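Protein DJ-1 homolog D (Arabidopsis thaliana, PDB 4OGG) belongs to the DJ-1/PfpI family, its single chain carrying two tandem domains of the glutaminase I-like alpha/beta fold. Local coordinates at residues Glu14-Phe28 / Tyr173-Lys185. Sequence-based numbering, arbitrary orientation.
Sequences EDYEVMVPFQALQAF and YEGHPEFIQLFVK
Tyr16 points the edge of its ring at one face of Tyr173 in a T-shaped stack, with planes 89° apart and centroids 5.2 Å from each other; Tyr16 CD2 stands over the centre of that face. At the edge of the Tyr173 ring, Glu17 OE2 lies near the ring plane, 3.5 Å from Tyr173 CD2, where the weakly positive C-H edge suits a carboxylate. A water ties the same OE2 to Tyr173 N. Glu14, the N-cap, accepts from Tyr16 N through OE2 at 2.7 Å, while its OE1 is hydrogen-bonded to the backbone N of His50 and to NE2 of His257.

The flat His176 ring has Tyr173 CA over one face and the backbone of Glu17 at its edge, and Val20 CB lies 3.8 Å from His176 CD2. Further along, Ile180 is a knob among Val20, Pro21, Ala24 and Leu25: its extended CG1 arm (chi2 173°) carries CD1 to within 3.7 Å of Val20 CG1 and against the small methyl of Ala24. Ile180 CG2 meets the edge of Phe28, and Leu25 CD1 that of Phe183.

Helices 15-27 and 176-185, crossing at -45°, pack together in the first DJ-1/PfpI domain, where outermost sheet strand 30-35 touches Leu25; helices 208-221 and 369-380 of the second flank Ala24 and Phe28.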
ATOM      1  N   GLU C  14       8.239 -16.410  -3.069  1.00 11.46           N
ATOM      2  CA  GLU C  14       6.810 -16.369  -2.751  1.00 11.66           C
ATOM      3  C   GLU C  14       6.587 -16.830  -1.311  1.00 11.21           C
ATOM      4  O   GLU C  14       7.019 -17.916  -0.923  1.00 10.95           O
ATOM      5  CB  GLU C  14       6.029 -17.239  -3.742  1.00 10.84           C
ATOM      6  CG  GLU C  14       4.681 -16.644  -4.160  1.00 12.82           C
ATOM      7  CD  GLU C  14       3.612 -16.742  -3.085  1.00 12.68           C
ATOM      8  OE1 GLU C  14       2.622 -15.987  -3.166  1.00 13.26           O
ATOM      9  OE2 GLU C  14       3.739 -17.582  -2.171  1.00 11.12           O
ATOM     10  N   ASP C  15       5.907 -15.993  -0.529  1.00 11.56           N
ATOM     11  CA  ASP C  15       5.659 -16.263   0.888  1.00  9.93           C
ATOM     12  C   ASP C  15       5.093 -17.648   1.215  1.00 11.07           C
ATOM     13  O   ASP C  15       5.598 -18.328   2.105  1.00 10.76           O
ATOM     14  CB  ASP C  15       4.750 -15.167   1.473  1.00 12.01           C
ATOM     15  CG  ASP C  15       4.951 -14.975   2.971  1.00 13.28           C
ATOM     16  OD1 ASP C  15       5.899 -15.568   3.532  1.00 13.68           O
ATOM     17  OD2 ASP C  15       4.170 -14.224   3.591  1.00 12.15           O
ATOM     18  N   TYR C  16       4.044 -18.072   0.517  1.00 10.00           N
ATOM     19  CA  TYR C  16       3.482 -19.395   0.785  1.00 11.13           C
ATOM     20  C   TYR C  16       4.465 -20.502   0.418  1.00 10.60           C
ATOM     21  O   TYR C  16       4.591 -21.502   1.128  1.00 12.40           O
ATOM     22  CB  TYR C  16       2.209 -19.640  -0.032  1.00 11.31           C
ATOM     23  CG  TYR C  16       0.928 -19.038   0.505  1.00 12.98           C
ATOM     24  CD1 TYR C  16       0.804 -18.652   1.839  1.00 13.75           C
ATOM     25  CD2 TYR C  16      -0.196 -18.929  -0.318  1.00 14.24           C
ATOM     26  CE1 TYR C  16      -0.410 -18.175   2.341  1.00 14.21           C
ATOM     27  CE2 TYR C  16      -1.405 -18.463   0.172  1.00 14.67           C
ATOM     28  CZ  TYR C  16      -1.508 -18.089   1.496  1.00 15.81           C
ATOM     29  OH  TYR C  16      -2.718 -17.642   1.973  1.00 21.68           O
ATOM     30  N   GLU C  17       5.154 -20.316  -0.700  1.00 10.08           N
ATOM     31  CA  GLU C  17       6.074 -21.321  -1.205  1.00 11.78           C
ATOM     32  C   GLU C  17       7.290 -21.613  -0.339  1.00 11.53           C
ATOM     33  O   GLU C  17       7.961 -22.627  -0.528  1.00 12.11           O
ATOM     34  CB  GLU C  17       6.450 -20.960  -2.640  1.00 13.27           C
ATOM     35  CG  GLU C  17       5.283 -21.240  -3.578  1.00 14.36           C
ATOM     36  CD  GLU C  17       5.323 -20.453  -4.869  1.00 16.34           C
ATOM     37  OE1 GLU C  17       6.413 -20.300  -5.449  1.00 14.33           O
ATOM     38  OE2 GLU C  17       4.246 -20.002  -5.313  1.00 20.80           O
ATOM     39  N   VAL C  18       7.576 -20.740   0.619  1.00 12.49           N
ATOM     40  CA  VAL C  18       8.681 -21.019   1.525  1.00 12.74           C
ATOM     41  C   VAL C  18       8.113 -21.477   2.868  1.00 12.66           C
ATOM     42  O   VAL C  18       8.555 -22.482   3.435  1.00 12.78           O
ATOM     43  CB  VAL C  18       9.608 -19.784   1.750  1.00 11.47           C
ATOM     44  CG1 VAL C  18       8.805 -18.580   2.221  1.00 12.36           C
ATOM     45  CG2 VAL C  18      10.692 -20.138   2.784  1.00 12.33           C
ATOM     46  N   MET C  19       7.104 -20.769   3.364  1.00 13.20           N
ATOM     47  CA  MET C  19       6.542 -21.102   4.666  1.00 13.07           C
ATOM     48  C   MET C  19       5.774 -22.414   4.768  1.00 13.04           C
ATOM     49  O   MET C  19       5.910 -23.121   5.761  1.00 13.03           O
ATOM     50  CB  MET C  19       5.662 -19.956   5.179  1.00 14.41           C
ATOM     51  CG  MET C  19       5.353 -20.056   6.667  1.00 12.95           C
ATOM     52  SD  MET C  19       6.850 -20.167   7.692  1.00 14.81           S
ATOM     53  CE  MET C  19       7.134 -18.432   8.093  1.00 18.64           C
ATOM     54  N   VAL C  20       4.966 -22.747   3.767  1.00 14.02           N
ATOM     55  CA  VAL C  20       4.206 -23.991   3.842  1.00 14.51           C
ATOM     56  C   VAL C  20       5.138 -25.206   3.929  1.00 13.85           C
ATOM     57  O   VAL C  20       5.013 -26.016   4.843  1.00 15.69           O
ATOM     58  CB  VAL C  20       3.225 -24.137   2.652  1.00 13.77           C
ATOM     59  CG1 VAL C  20       2.504 -25.480   2.732  1.00 14.23           C
ATOM     60  CG2 VAL C  20       2.195 -23.011   2.697  1.00 13.78           C
ATOM     61  N   PRO C  21       6.089 -25.348   2.991  1.00 13.96           N
ATOM     62  CA  PRO C  21       6.966 -26.516   3.106  1.00 14.48           C
ATOM     63  C   PRO C  21       7.851 -26.452   4.350  1.00 14.00           C
ATOM     64  O   PRO C  21       8.143 -27.477   4.968  1.00 13.53           O
ATOM     65  CB  PRO C  21       7.765 -26.485   1.801  1.00 15.11           C
ATOM     66  CG  PRO C  21       7.797 -25.033   1.451  1.00 14.78           C
ATOM     67  CD  PRO C  21       6.388 -24.585   1.766  1.00 13.97           C
ATOM     68  N   PHE C  22       8.259 -25.244   4.731  1.00 12.74           N
ATOM     69  CA  PHE C  22       9.104 -25.061   5.914  1.00 13.00           C
ATOM     70  C   PHE C  22       8.431 -25.601   7.171  1.00 12.90           C
ATOM     71  O   PHE C  22       9.041 -26.337   7.950  1.00 14.42           O
ATOM     72  CB  PHE C  22       9.429 -23.573   6.121  1.00 11.75           C
ATOM     73  CG  PHE C  22      10.281 -23.293   7.338  1.00 14.23           C
ATOM     74  CD1 PHE C  22      11.558 -23.843   7.456  1.00 14.41           C
ATOM     75  CD2 PHE C  22       9.807 -22.476   8.362  1.00 13.68           C
ATOM     76  CE1 PHE C  22      12.350 -23.584   8.575  1.00 13.68           C
ATOM     77  CE2 PHE C  22      10.592 -22.209   9.488  1.00 14.86           C
ATOM     78  CZ  PHE C  22      11.865 -22.766   9.593  1.00 12.89           C
ATOM     79  N   GLN C  23       7.170 -25.240   7.374  1.00 12.73           N
ATOM     80  CA  GLN C  23       6.459 -25.687   8.565  1.00 13.90           C
ATOM     81  C   GLN C  23       5.819 -27.064   8.433  1.00 14.33           C
ATOM     82  O   GLN C  23       5.770 -27.822   9.402  1.00 15.08           O
ATOM     83  CB  GLN C  23       5.416 -24.642   8.963  1.00 14.77           C
ATOM     84  CG  GLN C  23       6.031 -23.268   9.169  1.00 15.29           C
ATOM     85  CD  GLN C  23       5.066 -22.279   9.770  1.00 15.54           C
ATOM     86  OE1 GLN C  23       4.016 -21.991   9.193  1.00 16.34           O
ATOM     87  NE2 GLN C  23       5.414 -21.750  10.938  1.00 14.78           N
ATOM     88  N   ALA C  24       5.334 -27.395   7.244  1.00 14.15           N
ATOM     89  CA  ALA C  24       4.714 -28.697   7.036  1.00 14.47           C
ATOM     90  C   ALA C  24       5.753 -29.794   7.237  1.00 15.34           C
ATOM     91  O   ALA C  24       5.525 -30.750   7.977  1.00 14.87           O
ATOM     92  CB  ALA C  24       4.127 -28.789   5.633  1.00 14.57           C
ATOM     93  N   LEU C  25       6.898 -29.655   6.576  1.00 14.58           N
ATOM     94  CA  LEU C  25       7.948 -30.658   6.694  1.00 14.18           C
ATOM     95  C   LEU C  25       8.385 -30.823   8.143  1.00 15.20           C
ATOM     96  O   LEU C  25       8.599 -31.943   8.610  1.00 14.51           O
ATOM     97  CB  LEU C  25       9.138 -30.285   5.810  1.00 14.80           C
ATOM     98  CG  LEU C  25       8.835 -30.278   4.307  1.00 13.91           C
ATOM     99  CD1 LEU C  25      10.094 -29.893   3.554  1.00 14.30           C
ATOM    100  CD2 LEU C  25       8.342 -31.651   3.845  1.00 13.10           C
ATOM    101  N   GLN C  26       8.514 -29.711   8.859  1.00 14.85           N
ATOM    102  CA  GLN C  26       8.897 -29.777  10.262  1.00 15.36           C
ATOM    103  C   GLN C  26       7.817 -30.512  11.051  1.00 16.15           C
ATOM    104  O   GLN C  26       8.118 -31.336  11.914  1.00 17.71           O
ATOM    105  CB  GLN C  26       9.099 -28.370  10.828  1.00 16.52           C
ATOM    106  CG  GLN C  26      10.424 -27.752  10.428  1.00 17.04           C
ATOM    107  CD  GLN C  26      10.645 -26.399  11.060  1.00 19.77           C
ATOM    108  OE1 GLN C  26      10.106 -25.391  10.607  1.00 19.55           O
ATOM    109  NE2 GLN C  26      11.435 -26.370  12.123  1.00 21.44           N
ATOM    110  N   ALA C  27       6.556 -30.222  10.748  1.00 16.25           N
ATOM    111  CA  ALA C  27       5.457 -30.872  11.452  1.00 17.24           C
ATOM    112  C   ALA C  27       5.517 -32.382  11.258  1.00 17.97           C
ATOM    113  O   ALA C  27       5.077 -33.144  12.122  1.00 18.61           O
ATOM    114  CB  ALA C  27       4.120 -30.338  10.954  1.00 17.56           C
ATOM    115  N   PHE C  28       6.075 -32.808  10.127  1.00 16.43           N
ATOM    116  CA  PHE C  28       6.176 -34.227   9.813  1.00 17.93           C
ATOM    117  C   PHE C  28       7.430 -34.892  10.362  1.00 18.40           C
ATOM    118  O   PHE C  28       7.713 -36.048  10.044  1.00 18.44           O
ATOM    119  CB  PHE C  28       6.111 -34.443   8.301  1.00 16.51           C
ATOM    120  CG  PHE C  28       4.900 -33.838   7.651  1.00 16.47           C
ATOM    121  CD1 PHE C  28       3.748 -33.574   8.389  1.00 14.75           C
ATOM    122  CD2 PHE C  28       4.901 -33.554   6.290  1.00 14.36           C
ATOM    123  CE1 PHE C  28       2.616 -33.035   7.780  1.00 16.25           C
ATOM    124  CE2 PHE C  28       3.773 -33.017   5.673  1.00 15.00           C
ATOM    125  CZ  PHE C  28       2.629 -32.757   6.421  1.00 13.55           C
ATOM    126  N   TYR C 173       1.453 -22.642  -5.800  1.00 14.42           N
ATOM    127  CA  TYR C 173       1.233 -23.089  -4.433  1.00 13.59           C
ATOM    128  C   TYR C 173      -0.054 -23.897  -4.282  1.00 13.83           C
ATOM    129  O   TYR C 173      -0.279 -24.528  -3.253  1.00 13.29           O
ATOM    130  CB  TYR C 173       1.263 -21.907  -3.450  1.00 14.16           C
ATOM    131  CG  TYR C 173       0.424 -20.699  -3.813  1.00 13.56           C
ATOM    132  CD1 TYR C 173      -0.972 -20.764  -3.830  1.00 14.66           C
ATOM    133  CD2 TYR C 173       1.031 -19.478  -4.105  1.00 15.21           C
ATOM    134  CE1 TYR C 173      -1.741 -19.630  -4.129  1.00 17.06           C
ATOM    135  CE2 TYR C 173       0.274 -18.344  -4.404  1.00 16.48           C
ATOM    136  CZ  TYR C 173      -1.105 -18.425  -4.416  1.00 16.61           C
ATOM    137  OH  TYR C 173      -1.847 -17.304  -4.728  1.00 19.46           O
ATOM    138  N   GLU C 174      -0.898 -23.892  -5.310  1.00 14.55           N
ATOM    139  CA  GLU C 174      -2.124 -24.673  -5.242  1.00 15.73           C
ATOM    140  C   GLU C 174      -1.814 -26.164  -5.339  1.00 15.15           C
ATOM    141  O   GLU C 174      -2.667 -27.006  -5.052  1.00 16.30           O
ATOM    142  CB  GLU C 174      -3.092 -24.252  -6.350  1.00 18.96           C
ATOM    143  CG  GLU C 174      -3.803 -22.950  -6.031  1.00 22.87           C
ATOM    144  CD  GLU C 174      -4.426 -22.976  -4.641  1.00 28.20           C
ATOM    145  OE1 GLU C 174      -5.258 -23.871  -4.374  1.00 29.66           O
ATOM    146  OE2 GLU C 174      -4.079 -22.108  -3.811  1.00 28.92           O
ATOM    147  N   GLY C 175      -0.588 -26.485  -5.741  1.00 14.17           N
ATOM    148  CA  GLY C 175      -0.188 -27.877  -5.848  1.00 14.28           C
ATOM    149  C   GLY C 175       0.599 -28.336  -4.628  1.00 13.92           C
ATOM    150  O   GLY C 175       1.116 -29.455  -4.605  1.00 14.06           O
ATOM    151  N   HIS C 176       0.687 -27.484  -3.607  1.00 13.51           N
ATOM    152  CA  HIS C 176       1.432 -27.831  -2.398  1.00 13.25           C
ATOM    153  C   HIS C 176       1.112 -29.201  -1.796  1.00 13.92           C
ATOM    154  O   HIS C 176       2.022 -29.930  -1.408  1.00 13.72           O
ATOM    155  CB  HIS C 176       1.242 -26.779  -1.297  1.00 12.34           C
ATOM    156  CG  HIS C 176       2.146 -25.588  -1.413  1.00 14.58           C
ATOM    157  ND1 HIS C 176       3.392 -25.644  -2.000  1.00 15.29           N
ATOM    158  CD2 HIS C 176       2.009 -24.324  -0.949  1.00 11.90           C
ATOM    159  CE1 HIS C 176       3.983 -24.467  -1.892  1.00 12.80           C
ATOM    160  NE2 HIS C 176       3.164 -23.648  -1.257  1.00 16.61           N
ATOM    161  N   PRO C 177      -0.183 -29.565  -1.693  1.00 12.36           N
ATOM    162  CA  PRO C 177      -0.520 -30.872  -1.110  1.00 13.17           C
ATOM    163  C   PRO C 177       0.221 -32.061  -1.725  1.00 13.58           C
ATOM    164  O   PRO C 177       0.948 -32.780  -1.028  1.00 14.06           O
ATOM    165  CB  PRO C 177      -2.034 -30.957  -1.309  1.00 14.43           C
ATOM    166  CG  PRO C 177      -2.462 -29.516  -1.173  1.00 14.53           C
ATOM    167  CD  PRO C 177      -1.404 -28.803  -2.013  1.00 13.34           C
ATOM    168  N   GLU C 178       0.035 -32.270  -3.022  1.00 13.11           N
ATOM    169  CA  GLU C 178       0.686 -33.379  -3.714  1.00 13.43           C
ATOM    170  C   GLU C 178       2.194 -33.149  -3.819  1.00 14.42           C
ATOM    171  O   GLU C 178       2.980 -34.090  -3.752  1.00 14.08           O
ATOM    172  CB  GLU C 178       0.078 -33.562  -5.110  1.00 14.60           C
ATOM    173  CG  GLU C 178       0.804 -34.595  -5.960  1.00 15.88           C
ATOM    174  CD  GLU C 178       0.138 -34.845  -7.301  1.00 18.22           C
ATOM    175  OE1 GLU C 178      -0.596 -33.958  -7.789  1.00 19.39           O
ATOM    176  OE2 GLU C 178       0.362 -35.930  -7.876  1.00 20.88           O
ATOM    177  N   PHE C 179       2.583 -31.885  -3.971  1.00 13.54           N
ATOM    178  CA  PHE C 179       3.989 -31.493  -4.074  1.00 13.98           C
ATOM    179  C   PHE C 179       4.736 -31.980  -2.838  1.00 14.35           C
ATOM    180  O   PHE C 179       5.737 -32.693  -2.929  1.00 13.34           O
ATOM    181  CB  PHE C 179       4.073 -29.966  -4.169  1.00 13.76           C
ATOM    182  CG  PHE C 179       5.479 -29.419  -4.274  1.00 12.81           C
ATOM    183  CD1 PHE C 179       6.286 -29.721  -5.364  1.00 11.73           C
ATOM    184  CD2 PHE C 179       5.958 -28.531  -3.312  1.00 13.37           C
ATOM    185  CE1 PHE C 179       7.555 -29.138  -5.504  1.00 13.28           C
ATOM    186  CE2 PHE C 179       7.223 -27.944  -3.436  1.00 12.06           C
ATOM    187  CZ  PHE C 179       8.024 -28.246  -4.536  1.00 12.22           C
ATOM    188  N   ILE C 180       4.226 -31.592  -1.677  1.00 13.78           N
ATOM    189  CA  ILE C 180       4.831 -31.966  -0.411  1.00 14.40           C
ATOM    190  C   ILE C 180       4.733 -33.471  -0.155  1.00 15.10           C
ATOM    191  O   ILE C 180       5.683 -34.087   0.333  1.00 13.74           O
ATOM    192  CB  ILE C 180       4.170 -31.172   0.742  1.00 15.15           C
ATOM    193  CG1 ILE C 180       4.486 -29.682   0.568  1.00 15.13           C
ATOM    194  CG2 ILE C 180       4.650 -31.692   2.092  1.00 15.17           C
ATOM    195  CD1 ILE C 180       3.765 -28.759   1.533  1.00 13.94           C
ATOM    196  N   GLN C 181       3.595 -34.071  -0.494  1.00 14.53           N
ATOM    197  CA  GLN C 181       3.429 -35.508  -0.280  1.00 16.01           C
ATOM    198  C   GLN C 181       4.461 -36.303  -1.078  1.00 14.59           C
ATOM    199  O   GLN C 181       5.079 -37.235  -0.559  1.00 14.36           O
ATOM    200  CB  GLN C 181       2.021 -35.955  -0.680  1.00 16.51           C
ATOM    201  CG  GLN C 181       1.653 -37.329  -0.140  1.00 18.18           C
ATOM    202  CD  GLN C 181       0.282 -37.790  -0.594  1.00 20.34           C
ATOM    203  OE1 GLN C 181       0.128 -38.325  -1.691  1.00 22.89           O
ATOM    204  NE2 GLN C 181      -0.725 -37.574   0.248  1.00 21.03           N
ATOM    205  N   LEU C 182       4.649 -35.928  -2.337  1.00 14.02           N
ATOM    206  CA  LEU C 182       5.601 -36.611  -3.203  1.00 14.72           C
ATOM    207  C   LEU C 182       7.026 -36.468  -2.684  1.00 15.85           C
ATOM    208  O   LEU C 182       7.833 -37.394  -2.790  1.00 16.87           O
ATOM    209  CB  LEU C 182       5.509 -36.053  -4.625  1.00 15.62           C
ATOM    210  CG  LEU C 182       4.244 -36.414  -5.407  1.00 15.84           C
ATOM    211  CD1 LEU C 182       4.122 -35.532  -6.632  1.00 14.45           C
ATOM    212  CD2 LEU C 182       4.292 -37.893  -5.798  1.00 13.93           C
ATOM    213  N   PHE C 183       7.327 -35.303  -2.116  1.00 15.31           N
ATOM    214  CA  PHE C 183       8.656 -35.034  -1.582  1.00 14.08           C
ATOM    215  C   PHE C 183       8.890 -35.898  -0.350  1.00 15.61           C
ATOM    216  O   PHE C 183       9.958 -36.486  -0.186  1.00 15.43           O
ATOM    217  CB  PHE C 183       8.784 -33.548  -1.232  1.00 14.60           C
ATOM    218  CG  PHE C 183      10.173 -33.127  -0.831  1.00 12.43           C
ATOM    219  CD1 PHE C 183      11.247 -33.296  -1.703  1.00 14.82           C
ATOM    220  CD2 PHE C 183      10.400 -32.528   0.403  1.00 14.44           C
ATOM    221  CE1 PHE C 183      12.529 -32.869  -1.348  1.00 14.12           C
ATOM    222  CE2 PHE C 183      11.678 -32.099   0.768  1.00 13.89           C
ATOM    223  CZ  PHE C 183      12.742 -32.268  -0.109  1.00 15.45           C
ATOM    224  N   VAL C 184       7.881 -35.976   0.510  1.00 14.22           N
ATOM    225  CA  VAL C 184       7.972 -36.784   1.717  1.00 15.68           C
ATOM    226  C   VAL C 184       8.211 -38.241   1.326  1.00 15.31           C
ATOM    227  O   VAL C 184       9.056 -38.924   1.911  1.00 15.40           O
ATOM    228  CB  VAL C 184       6.677 -36.678   2.550  1.00 15.00           C
ATOM    229  CG1 VAL C 184       6.666 -37.734   3.655  1.00 16.69           C
ATOM    230  CG2 VAL C 184       6.579 -35.290   3.163  1.00 16.32           C
ATOM    231  N   LYS C 185       7.466 -38.711   0.331  1.00 14.87           N
ATOM    232  CA  LYS C 185       7.607 -40.087  -0.136  1.00 15.94           C
ATOM    233  C   LYS C 185       8.994 -40.307  -0.724  1.00 17.12           C
ATOM    234  O   LYS C 185       9.603 -41.361  -0.533  1.00 17.47           O
ATOM    235  CB  LYS C 185       6.534 -40.399  -1.182  1.00 16.87           C
ATOM    236  CG  LYS C 185       5.144 -40.536  -0.590  1.00 19.33           C
ATOM    237  CD  LYS C 185       4.115 -40.832  -1.658  1.00 22.34           C
ATOM    238  CE  LYS C 185       2.738 -41.020  -1.051  1.00 23.85           C
ATOM    239  NZ  LYS C 185       1.706 -41.253  -2.103  1.00 27.31           N
TER
HETATM  240  O   HOH W   1       1.792 -19.747  -7.108  1.00 25.73           O